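Local coordinates for BugD (Bordetella pertussis Tohama I, PDB 2F5X), which probably serves as the periplasmic solute receptor of a tripartite tricarboxylate transporter-type uptake system and binds aspartic acid, at residues Arg17-Val23 / Glu48-Asn54; Met42-Leu46 / Lys254-Leu259; Leu259-Ala264 / Val279-Asn285. All blocks are in the same frame, centred on the assembly; numbering follows the deposited sequence.

Contact 1: residues Arg17-Val23 / Glu48-Asn54; sequences RPVNMVV and ETVVVEN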
loop_
_atom_site.group_PDB
_atom_site.type_symbol
_atom_site.label_atom_id
_atom_site.label_comp_id
_atom_site.label_asym_id
_atom_site.label_seq_id
_atom_site.Cartn_x
_atom_site.Cartn_y
_atom_site.Cartn_z
ATOM N N ARG A 17 -1.956 -17.686 22.610
ATOM C CA ARG A 17 -3.262 -17.517 21.982
ATOM C C ARG A 17 -3.054 -16.811 20.632
ATOM O O ARG A 17 -1.954 -16.317 20.358
ATOM C CB ARG A 17 -4.219 -16.727 22.894
ATOM C CG ARG A 17 -3.827 -15.280 23.145
ATOM C CD ARG A 17 -4.607 -14.616 24.266
ATOM N NE ARG A 17 -4.327 -13.182 24.356
ATOM C CZ ARG A 17 -3.607 -12.612 25.319
ATOM N NH1 ARG A 17 -3.073 -13.345 26.288
ATOM N NH2 ARG A 17 -3.413 -11.302 25.310
ATOM N N PRO A 18 -4.077 -16.779 19.779
ATOM C CA PRO A 18 -3.939 -16.141 18.462
ATOM C C PRO A 18 -3.442 -14.689 18.509
ATOM O O PRO A 18 -3.727 -13.945 19.453
ATOM C CB PRO A 18 -5.356 -16.224 17.888
ATOM C CG PRO A 18 -5.921 -17.453 18.543
ATOM C CD PRO A 18 -5.420 -17.371 19.957
ATOM N N VAL A 19 -2.679 -14.326 17.483
ATOM C CA VAL A 19 -2.125 -12.978 17.330
ATOM C C VAL A 19 -2.983 -12.214 16.334
ATOM O O VAL A 19 -3.227 -12.696 15.222
ATOM C CB VAL A 19 -0.670 -13.039 16.826
ATOM C CG1 VAL A 19 -0.126 -11.638 16.508
ATOM C CG2 VAL A 19 0.221 -13.734 17.848
ATOM N N ASN A 20 -3.434 -11.029 16.737
ATOM C CA ASN A 20 -4.218 -10.168 15.846
ATOM C C ASN A 20 -3.318 -9.307 14.994
ATOM O O ASN A 20 -2.450 -8.603 15.524
ATOM C CB ASN A 20 -5.167 -9.276 16.641
ATOM C CG ASN A 20 -6.199 -10.071 17.430
ATOM O OD1 ASN A 20 -6.440 -9.801 18.613
ATOM N ND2 ASN A 20 -6.816 -11.050 16.781
HETATM N N MSE A 21 -3.532 -9.375 13.679
HETATM C CA MSE A 21 -2.782 -8.568 12.725
HETATM C C MSE A 21 -3.732 -7.529 12.149
HETATM O O MSE A 21 -4.680 -7.862 11.438
HETATM C CB MSE A 21 -2.202 -9.449 11.618
HETATM C CG MSE A 21 -1.874 -8.708 10.320
HETATM SE SE MSE A 21 -0.881 -9.810 9.069
HETATM C CE MSE A 21 0.505 -9.760 10.100
ATOM N N VAL A 22 -3.488 -6.269 12.481
ATOM C CA VAL A 22 -4.334 -5.177 12.007
ATOM C C VAL A 22 -3.879 -4.705 10.630
ATOM O O VAL A 22 -2.705 -4.378 10.427
ATOM C CB VAL A 22 -4.324 -3.997 13.019
ATOM C CG1 VAL A 22 -5.069 -2.751 12.472
ATOM C CG2 VAL A 22 -4.888 -4.462 14.379
ATOM N N VAL A 23 -4.830 -4.673 9.701
ATOM C CA VAL A 23 -4.652 -4.111 8.366
ATOM C C VAL A 23 -5.514 -2.845 8.332
ATOM O O VAL A 23 -6.734 -2.945 8.449
ATOM C CB VAL A 23 -5.153 -5.117 7.300
ATOM C CG1 VAL A 23 -5.260 -4.464 5.919
ATOM C CG2 VAL A 23 -4.232 -6.320 7.249
ATOM N N GLU A 48 0.983 -20.396 16.474
ATOM C CA GLU A 48 -0.384 -19.954 16.714
ATOM C C GLU A 48 -0.950 -19.373 15.425
ATOM O O GLU A 48 -0.200 -18.995 14.521
ATOM C CB GLU A 48 -0.436 -18.890 17.819
ATOM C CG GLU A 48 -0.729 -19.430 19.215
ATOM C CD GLU A 48 -2.174 -19.867 19.399
ATOM O OE1 GLU A 48 -2.999 -19.655 18.479
ATOM O OE2 GLU A 48 -2.487 -20.425 20.471
ATOM N N THR A 49 -2.275 -19.305 15.345
ATOM C CA THR A 49 -2.944 -18.689 14.208
ATOM C C THR A 49 -2.796 -17.165 14.270
ATOM O O THR A 49 -2.704 -16.581 15.360
ATOM C CB THR A 49 -4.442 -19.088 14.174
ATOM O OG1 THR A 49 -5.021 -18.937 15.479
ATOM C CG2 THR A 49 -4.597 -20.578 13.917
ATOM N N VAL A 50 -2.748 -16.534 13.100
ATOM C CA VAL A 50 -2.744 -15.076 12.993
ATOM C C VAL A 50 -4.120 -14.686 12.464
ATOM O O VAL A 50 -4.555 -15.208 11.433
ATOM C CB VAL A 50 -1.629 -14.577 12.033
ATOM C CG1 VAL A 50 -1.720 -13.062 11.801
ATOM C CG2 VAL A 50 -0.259 -14.946 12.562
ATOM N N VAL A 51 -4.800 -13.791 13.181
ATOM C CA VAL A 51 -6.150 -13.346 12.825
ATOM C C VAL A 51 -6.077 -11.940 12.247
ATOM O O VAL A 51 -5.673 -10.999 12.936
ATOM C CB VAL A 51 -7.096 -13.324 14.057
ATOM C CG1 VAL A 51 -8.496 -12.839 13.663
ATOM C CG2 VAL A 51 -7.175 -14.701 14.715
ATOM N N VAL A 52 -6.484 -11.793 10.992
ATOM C CA VAL A 52 -6.458 -10.483 10.339
ATOM C C VAL A 52 -7.673 -9.654 10.769
ATOM O O VAL A 52 -8.813 -10.140 10.757
ATOM C CB VAL A 52 -6.374 -10.609 8.794
ATOM C CG1 VAL A 52 -6.539 -9.252 8.114
ATOM C CG2 VAL A 52 -5.049 -11.258 8.381
ATOM N N GLU A 53 -7.415 -8.411 11.172
ATOM C CA GLU A 53 -8.479 -7.473 11.515
ATOM C C GLU A 53 -8.378 -6.265 10.605
ATOM O O GLU A 53 -7.300 -5.690 10.447
ATOM C CB GLU A 53 -8.382 -7.052 12.983
ATOM C CG GLU A 53 -8.517 -8.223 13.949
ATOM C CD GLU A 53 -8.459 -7.825 15.415
ATOM O OE1 GLU A 53 -7.934 -6.735 15.737
ATOM O OE2 GLU A 53 -8.931 -8.626 16.254
ATOM N N ASN A 54 -9.495 -5.890 9.997
ATOM C CA ASN A 54 -9.496 -4.761 9.071
ATOM C C ASN A 54 -10.025 -3.523 9.755
ATOM O O ASN A 54 -11.138 -3.534 10.269
ATOM C CB ASN A 54 -10.313 -5.102 7.826
ATOM C CG ASN A 54 -9.728 -6.263 7.070
ATOM O OD1 ASN A 54 -10.146 -7.410 7.250
ATOM N ND2 ASN A 54 -8.736 -5.981 6.229
#
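Val-19 to Val-23 and Val-50 to Asn-54 run side by side as parallel strands, in register from Val-19 beside Val-50 to Val-23 beside Asn-54. They are the two strands of a beta-alpha-beta unit, joined by helix 30-46. The short strand axes are twisted by 31° and approach to 4.5 Å. Five backbone hydrogen bonds link them, and the donor comes from each strand in turn. The first, Val-19 N to Thr-49 O, is the longest at 3.1 Å; the others are shorter. Alpha hydrogens add C-H...O contacts to these five carbonyls, and Asn-54 CA makes one more to Val-23 O.

On the face with Val-19, Met-21 and Val-23 the packing is apolar and lies against helix 30-46. CB of Met-21, a selenomethionine, meets CG1 of Val-50 at 3.6 Å. Further along, Val-23 CG2 touches Val-52 CG1 at 3.8 Å. The side chain of Val-23 is also about 5 Å from the bound aspartic acid, which puts this end of the strand pair near the ligand pocket. Asn-54 is tied to this region by bonds to Phe-25 O, Arg-36 and Asp-32.

The loop ends meet differently. Glu-48 folds back at chi2 (-73°), which lays its carboxylate against the Arg-17 to Pro-18 peptide. Its OE1 also accepts a bond from Thr-49 N.

On the other face, Asn-20 and Val-51 lie alongside, with ND2 3.6 Å from Val-51 CB. The Glu-53 chain stays extended beyond CG and crosses to Asn-20. There its carboxylate stacks on the Asn-20 amide with the planes 19° apart. Glu-53 OE2 lies 3.3 Å from Asn-20 ND2, but the angle is too poor for a hydrogen bond.

Contact 2: residues Met42-Leu46 / Lys254-Leu259; sequences MRPTL and KLVKSL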
loop_
_atom_site.group_PDB
_atom_site.type_symbol
_atom_site.label_atom_id
_atom_site.label_comp_id
_atom_site.label_asym_id
_atom_site.label_seq_id
_atom_site.Cartn_x
_atom_site.Cartn_y
_atom_site.Cartn_z
HETATM N N MSE A 42 2.989 -17.718 8.195
HETATM C CA MSE A 42 3.683 -17.538 9.473
HETATM C C MSE A 42 3.317 -18.602 10.501
HETATM O O MSE A 42 4.073 -18.847 11.440
HETATM C CB MSE A 42 3.372 -16.166 10.070
HETATM C CG MSE A 42 4.117 -15.021 9.432
HETATM SE SE MSE A 42 3.526 -13.307 10.154
HETATM C CE MSE A 42 4.497 -13.316 11.806
ATOM N N ARG A 43 2.150 -19.217 10.321
ATOM C CA ARG A 43 1.576 -20.119 11.326
ATOM C C ARG A 43 2.487 -21.260 11.831
ATOM O O ARG A 43 2.575 -21.454 13.049
ATOM C CB ARG A 43 0.209 -20.650 10.868
ATOM C CG ARG A 43 -0.514 -21.503 11.919
ATOM C CD ARG A 43 -1.851 -22.021 11.444
ATOM N NE ARG A 43 -2.573 -22.735 12.494
ATOM C CZ ARG A 43 -3.591 -23.562 12.272
ATOM N NH1 ARG A 43 -4.013 -23.789 11.030
ATOM N NH2 ARG A 43 -4.190 -24.164 13.292
ATOM N N PRO A 44 3.140 -22.026 10.941
ATOM C CA PRO A 44 3.990 -23.140 11.394
ATOM C C PRO A 44 5.088 -22.714 12.369
ATOM O O PRO A 44 5.351 -23.425 13.345
ATOM C CB PRO A 44 4.610 -23.652 10.089
ATOM C CG PRO A 44 3.589 -23.333 9.069
ATOM C CD PRO A 44 3.106 -21.954 9.468
ATOM N N THR A 45 5.713 -21.566 12.121
ATOM C CA THR A 45 6.784 -21.095 12.992
ATOM C C THR A 45 6.282 -20.313 14.208
ATOM O O THR A 45 6.842 -20.453 15.300
ATOM C CB THR A 45 7.828 -20.286 12.211
ATOM O OG1 THR A 45 7.180 -19.240 11.492
ATOM C CG2 THR A 45 8.446 -21.135 11.116
ATOM N N LEU A 46 5.239 -19.499 14.026
ATOM C CA LEU A 46 4.651 -18.757 15.141
ATOM C C LEU A 46 4.106 -19.709 16.206
ATOM O O LEU A 46 4.258 -19.463 17.403
ATOM C CB LEU A 46 3.558 -17.785 14.659
ATOM C CG LEU A 46 2.973 -16.808 15.692
ATOM C CD1 LEU A 46 4.049 -15.901 16.318
ATOM C CD2 LEU A 46 1.849 -15.971 15.089
ATOM N N LYS A 254 10.597 -13.479 18.462
ATOM C CA LYS A 254 9.722 -14.538 17.963
ATOM C C LYS A 254 8.987 -14.074 16.712
ATOM O O LYS A 254 8.864 -14.826 15.730
ATOM C CB LYS A 254 8.715 -14.962 19.041
ATOM C CG LYS A 254 7.723 -16.054 18.605
ATOM C CD LYS A 254 8.400 -17.384 18.288
ATOM C CE LYS A 254 7.363 -18.441 17.940
ATOM N NZ LYS A 254 7.974 -19.740 17.540
ATOM N N LEU A 255 8.501 -12.835 16.748
ATOM C CA LEU A 255 7.819 -12.257 15.595
ATOM C C LEU A 255 8.750 -12.119 14.388
ATOM O O LEU A 255 8.336 -12.391 13.268
ATOM C CB LEU A 255 7.153 -10.925 15.955
ATOM C CG LEU A 255 5.867 -11.036 16.797
ATOM C CD1 LEU A 255 5.518 -9.696 17.461
ATOM C CD2 LEU A 255 4.674 -11.551 15.973
ATOM N N VAL A 256 10.000 -11.707 14.615
ATOM C CA VAL A 256 10.981 -11.608 13.522
ATOM C C VAL A 256 11.219 -12.979 12.874
ATOM O O VAL A 256 11.183 -13.113 11.645
ATOM C CB VAL A 256 12.319 -10.974 13.999
ATOM C CG1 VAL A 256 13.374 -11.064 12.927
ATOM C CG2 VAL A 256 12.101 -9.516 14.370
ATOM N N LYS A 257 11.424 -13.998 13.704
ATOM C CA LYS A 257 11.670 -15.345 13.196
ATOM C C LYS A 257 10.485 -15.863 12.387
ATOM O O LYS A 257 10.664 -16.495 11.341
ATOM C CB LYS A 257 11.966 -16.303 14.346
ATOM C CG LYS A 257 13.369 -16.154 14.873
ATOM C CD LYS A 257 13.513 -16.835 16.219
ATOM C CE LYS A 257 13.718 -18.314 16.055
ATOM N NZ LYS A 257 14.068 -18.928 17.368
ATOM N N SER A 258 9.279 -15.577 12.874
ATOM C CA SER A 258 8.052 -16.024 12.221
ATOM C C SER A 258 7.828 -15.281 10.909
ATOM O O SER A 258 7.441 -15.887 9.916
ATOM C CB SER A 258 6.850 -15.844 13.150
ATOM O OG SER A 258 7.038 -16.560 14.359
ATOM N N LEU A 259 8.085 -13.976 10.909
ATOM C CA LEU A 259 8.000 -13.191 9.681
ATOM C C LEU A 259 8.988 -13.711 8.635
ATOM O O LEU A 259 8.623 -13.908 7.475
ATOM C CB LEU A 259 8.227 -11.691 9.954
ATOM C CG LEU A 259 8.280 -10.785 8.712
ATOM C CD1 LEU A 259 6.964 -10.801 7.915
ATOM C CD2 LEU A 259 8.669 -9.364 9.083
#
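Ser-258 sits between Met-42, Thr-45 and Leu-46, and is the residue around which these two helix segments pack. Its CB meets CE of Met-42, a selenomethionine, at 3.7 Å, while Met-42 CG lies beside Ser-258 O. Met-42 reaches this place because its chain bends at chi3 (79°), which turns the methyl toward the serine. On another side, Thr-45 OG1 approaches Ser-258 CA at 3.4 Å. Ser-258 OG lies 3.3 Å from Leu-46 CA, and Leu-46 CD1 also packs near this hydroxyl.

The hydrogen bond between the segments is made by Lys-254. Its NZ donates to Thr-45 O at 2.6 Å, with a C=O...N angle of 158°. A bend at chi2 (64°), in an otherwise extended chain, carries the ammonium group across to the last turn of helix 30-46. Lys-254 CE rests 3.3 Å from Leu-46 O. The ammonium group thus lies at the carboxyl end of that helix, where its charge would probably be favoured by the helix dipole.

Behind the first shell, the serine is held by its own helix. Ser-258 OG donates to Lys-254 O at 2.9 Å. Ser-258 N reaches the same oxygen from the opposite face of its carbonyl plane, so one acceptor takes two bonds. The hydroxyl proton is used inside the helix, and OG turns toward Leu-46 as a packing surface.

The segment axes approach to 8.5 Å and run antiparallel but strongly inclined. The contact joins helix 30-46, from the first beta-alpha-beta unit, to helix 249-263, which is distant in sequence. On the sheet side, Leu-255 and Leu-259 pack on Ile-105 of strand 102-117, and Met-42 and Leu-259 on Met-241 of strand 236-244.

Contact 3: residues Leu259-Ala264 / Val279-Asn285; sequences LQAGLA and VLTNEAN
The end of helix 249-263 packs here against the loop that leads from strand 278-279 into helix 286-306. Two inverse gamma turns, centred on Leu-280 and Ala-284, shape this loop. The second turn brings the Ala-284 methyl toward the helix, into a site formed by Leu-259, Gln-260 and Leu-263. Ala-284 CB lies 3.6 Å from Leu-263 CD1 and 3.7 Å from Leu-259 CD2. The aliphatic part of Gln-260 closes the third side, with CG 3.7 Å from the same methyl.

Leu-263 also serves the start of the loop. Its CB meets Val-279 CG1 at 3.8 Å, while CD1 passes close to Leu-280 O. Thr-281 CG2 covers the last turn, 4.0 Å from Ala-264 CA. The hydroxyl of Thr-281 takes another direction and bonds to Gln-269 in helix 266-274. From that helix, Phe-268 packs on both Leu-263 and Val-279.

One hydrogen bond joins the two segments. Gln-260 NE2 donates to Ala-284 O at 2.8 Å, with an N-H...O angle of 169°. The extended glutamine chain carries the amide over this carbonyl. The oxygen lies almost in the amide plane, whereas the nitrogen stands 40° out of the carbonyl plane. Next in the chain, Asn-285 caps helix 286-306 through OD1 to Ala-288 N.

The chemistry is thus mixed. Apolar contacts fit the loop to the helix, and one side-chain bond, straight at its hydrogen but above the carbonyl plane, holds the Ala-284 carbonyl just before the next helix begins.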
loop_
_atom_site.group_PDB
_atom_site.type_symbol
_atom_site.label_atom_id
_atom_site.label_comp_id
_atom_site.label_asym_id
_atom_site.label_seq_id
_atom_site.Cartn_x
_atom_site.Cartn_y
_atom_site.Cartn_z
ATOM N N LEU A 259 8.085 -13.976 10.909
ATOM C CA LEU A 259 8.000 -13.191 9.681
ATOM C C LEU A 259 8.988 -13.711 8.635
ATOM O O LEU A 259 8.623 -13.908 7.475
ATOM C CB LEU A 259 8.227 -11.691 9.954
ATOM C CG LEU A 259 8.280 -10.785 8.712
ATOM C CD1 LEU A 259 6.964 -10.801 7.915
ATOM C CD2 LEU A 259 8.669 -9.364 9.083
ATOM N N GLN A 260 10.227 -13.966 9.052
ATOM C CA GLN A 260 11.234 -14.454 8.110
ATOM C C GLN A 260 10.810 -15.784 7.490
ATOM O O GLN A 260 10.958 -15.996 6.284
ATOM C CB GLN A 260 12.591 -14.573 8.796
ATOM C CG GLN A 260 13.227 -13.208 8.986
ATOM C CD GLN A 260 14.553 -13.255 9.706
ATOM O OE1 GLN A 260 15.145 -14.332 9.884
ATOM N NE2 GLN A 260 15.036 -12.088 10.113
ATOM N N ALA A 261 10.257 -16.662 8.316
ATOM C CA ALA A 261 9.797 -17.955 7.828
ATOM C C ALA A 261 8.598 -17.780 6.899
ATOM O O ALA A 261 8.500 -18.444 5.867
ATOM C CB ALA A 261 9.451 -18.863 8.986
ATOM N N GLY A 262 7.693 -16.878 7.268
ATOM C CA GLY A 262 6.536 -16.569 6.435
ATOM C C GLY A 262 6.911 -16.057 5.051
ATOM O O GLY A 262 6.265 -16.403 4.060
ATOM N N LEU A 263 7.942 -15.222 4.974
ATOM C CA LEU A 263 8.376 -14.687 3.692
ATOM C C LEU A 263 9.096 -15.732 2.864
ATOM O O LEU A 263 9.016 -15.697 1.642
ATOM C CB LEU A 263 9.271 -13.458 3.853
ATOM C CG LEU A 263 8.719 -12.223 4.568
ATOM C CD1 LEU A 263 9.711 -11.078 4.398
ATOM C CD2 LEU A 263 7.322 -11.825 4.049
ATOM N N ALA A 264 9.785 -16.654 3.535
ATOM C CA ALA A 264 10.565 -17.687 2.857
ATOM C C ALA A 264 9.699 -18.849 2.373
ATOM O O ALA A 264 10.202 -19.767 1.739
ATOM C CB ALA A 264 11.680 -18.211 3.789
ATOM N N VAL A 279 8.891 -10.002 -2.842
ATOM C CA VAL A 279 9.001 -10.385 -1.438
ATOM C C VAL A 279 10.368 -9.940 -0.928
ATOM O O VAL A 279 11.393 -10.229 -1.555
ATOM C CB VAL A 279 8.801 -11.914 -1.229
ATOM C CG1 VAL A 279 8.893 -12.276 0.255
ATOM C CG2 VAL A 279 7.454 -12.362 -1.791
ATOM N N LEU A 280 10.372 -9.225 0.197
ATOM C CA LEU A 280 11.601 -8.653 0.754
ATOM C C LEU A 280 12.209 -9.617 1.774
ATOM O O LEU A 280 12.438 -9.277 2.933
ATOM C CB LEU A 280 11.310 -7.262 1.351
ATOM C CG LEU A 280 10.742 -6.260 0.326
ATOM C CD1 LEU A 280 10.412 -4.918 0.963
ATOM C CD2 LEU A 280 11.716 -6.069 -0.845
ATOM N N THR A 281 12.502 -10.824 1.290
ATOM C CA THR A 281 12.807 -11.981 2.120
ATOM C C THR A 281 13.964 -11.770 3.087
ATOM O O THR A 281 13.910 -12.217 4.240
ATOM C CB THR A 281 13.117 -13.170 1.202
ATOM O OG1 THR A 281 12.190 -13.164 0.104
ATOM C CG2 THR A 281 12.828 -14.477 1.920
ATOM N N ASN A 282 14.991 -11.069 2.621
ATOM C CA ASN A 282 16.199 -10.867 3.407
ATOM C C ASN A 282 16.216 -9.539 4.165
ATOM O O ASN A 282 17.235 -9.153 4.744
ATOM C CB ASN A 282 17.440 -10.990 2.516
ATOM C CG ASN A 282 18.710 -11.186 3.326
ATOM O OD1 ASN A 282 18.737 -11.989 4.255
ATOM N ND2 ASN A 282 19.757 -10.423 3.001
ATOM N N GLU A 283 15.075 -8.857 4.169
ATOM C CA GLU A 283 14.942 -7.570 4.846
ATOM C C GLU A 283 13.877 -7.597 5.938
ATOM O O GLU A 283 13.414 -6.541 6.390
ATOM C CB GLU A 283 14.649 -6.463 3.825
ATOM C CG GLU A 283 15.801 -6.216 2.861
ATOM C CD GLU A 283 15.793 -7.168 1.687
ATOM O OE1 GLU A 283 14.687 -7.545 1.240
ATOM O OE2 GLU A 283 16.888 -7.551 1.211
ATOM N N ALA A 284 13.519 -8.802 6.379
ATOM C CA ALA A 284 12.553 -8.981 7.460
ATOM C C ALA A 284 13.257 -8.934 8.821
ATOM O O ALA A 284 13.313 -9.922 9.555
ATOM C CB ALA A 284 11.769 -10.288 7.271
ATOM N N ASN A 285 13.820 -7.772 9.133
ATOM C CA ASN A 285 14.462 -7.549 10.424
ATOM C C ASN A 285 14.205 -6.118 10.864
ATOM O O ASN A 285 13.915 -5.260 10.011
ATOM C CB ASN A 285 15.964 -7.870 10.379
ATOM C CG ASN A 285 16.713 -7.049 9.350
ATOM O OD1 ASN A 285 16.973 -5.866 9.553
ATOM N ND2 ASN A 285 17.088 -7.690 8.246
#

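Contact 1 comes first along the chain, but its segments alternate with those of contact 2. Helix 30-46, which joins the two strands of contact 1, supplies one side of contact 2. Their centres are 12 Å apart, and Arg-43 packs on Thr-49 where they touch. Contacts 2 and 3 follow in series on helix 249-263 and share Leu-259; their centres are 10 Å apart. Contacts 1 and 3 do not touch. Contact 1 holds together the strands of the N-terminal beta-alpha-beta unit, the C-terminal end of whose first strand nears the ligand. Contact 2 joins its helix to helix 249-263, and contact 3 joins that helix to the loop before helix 286-306.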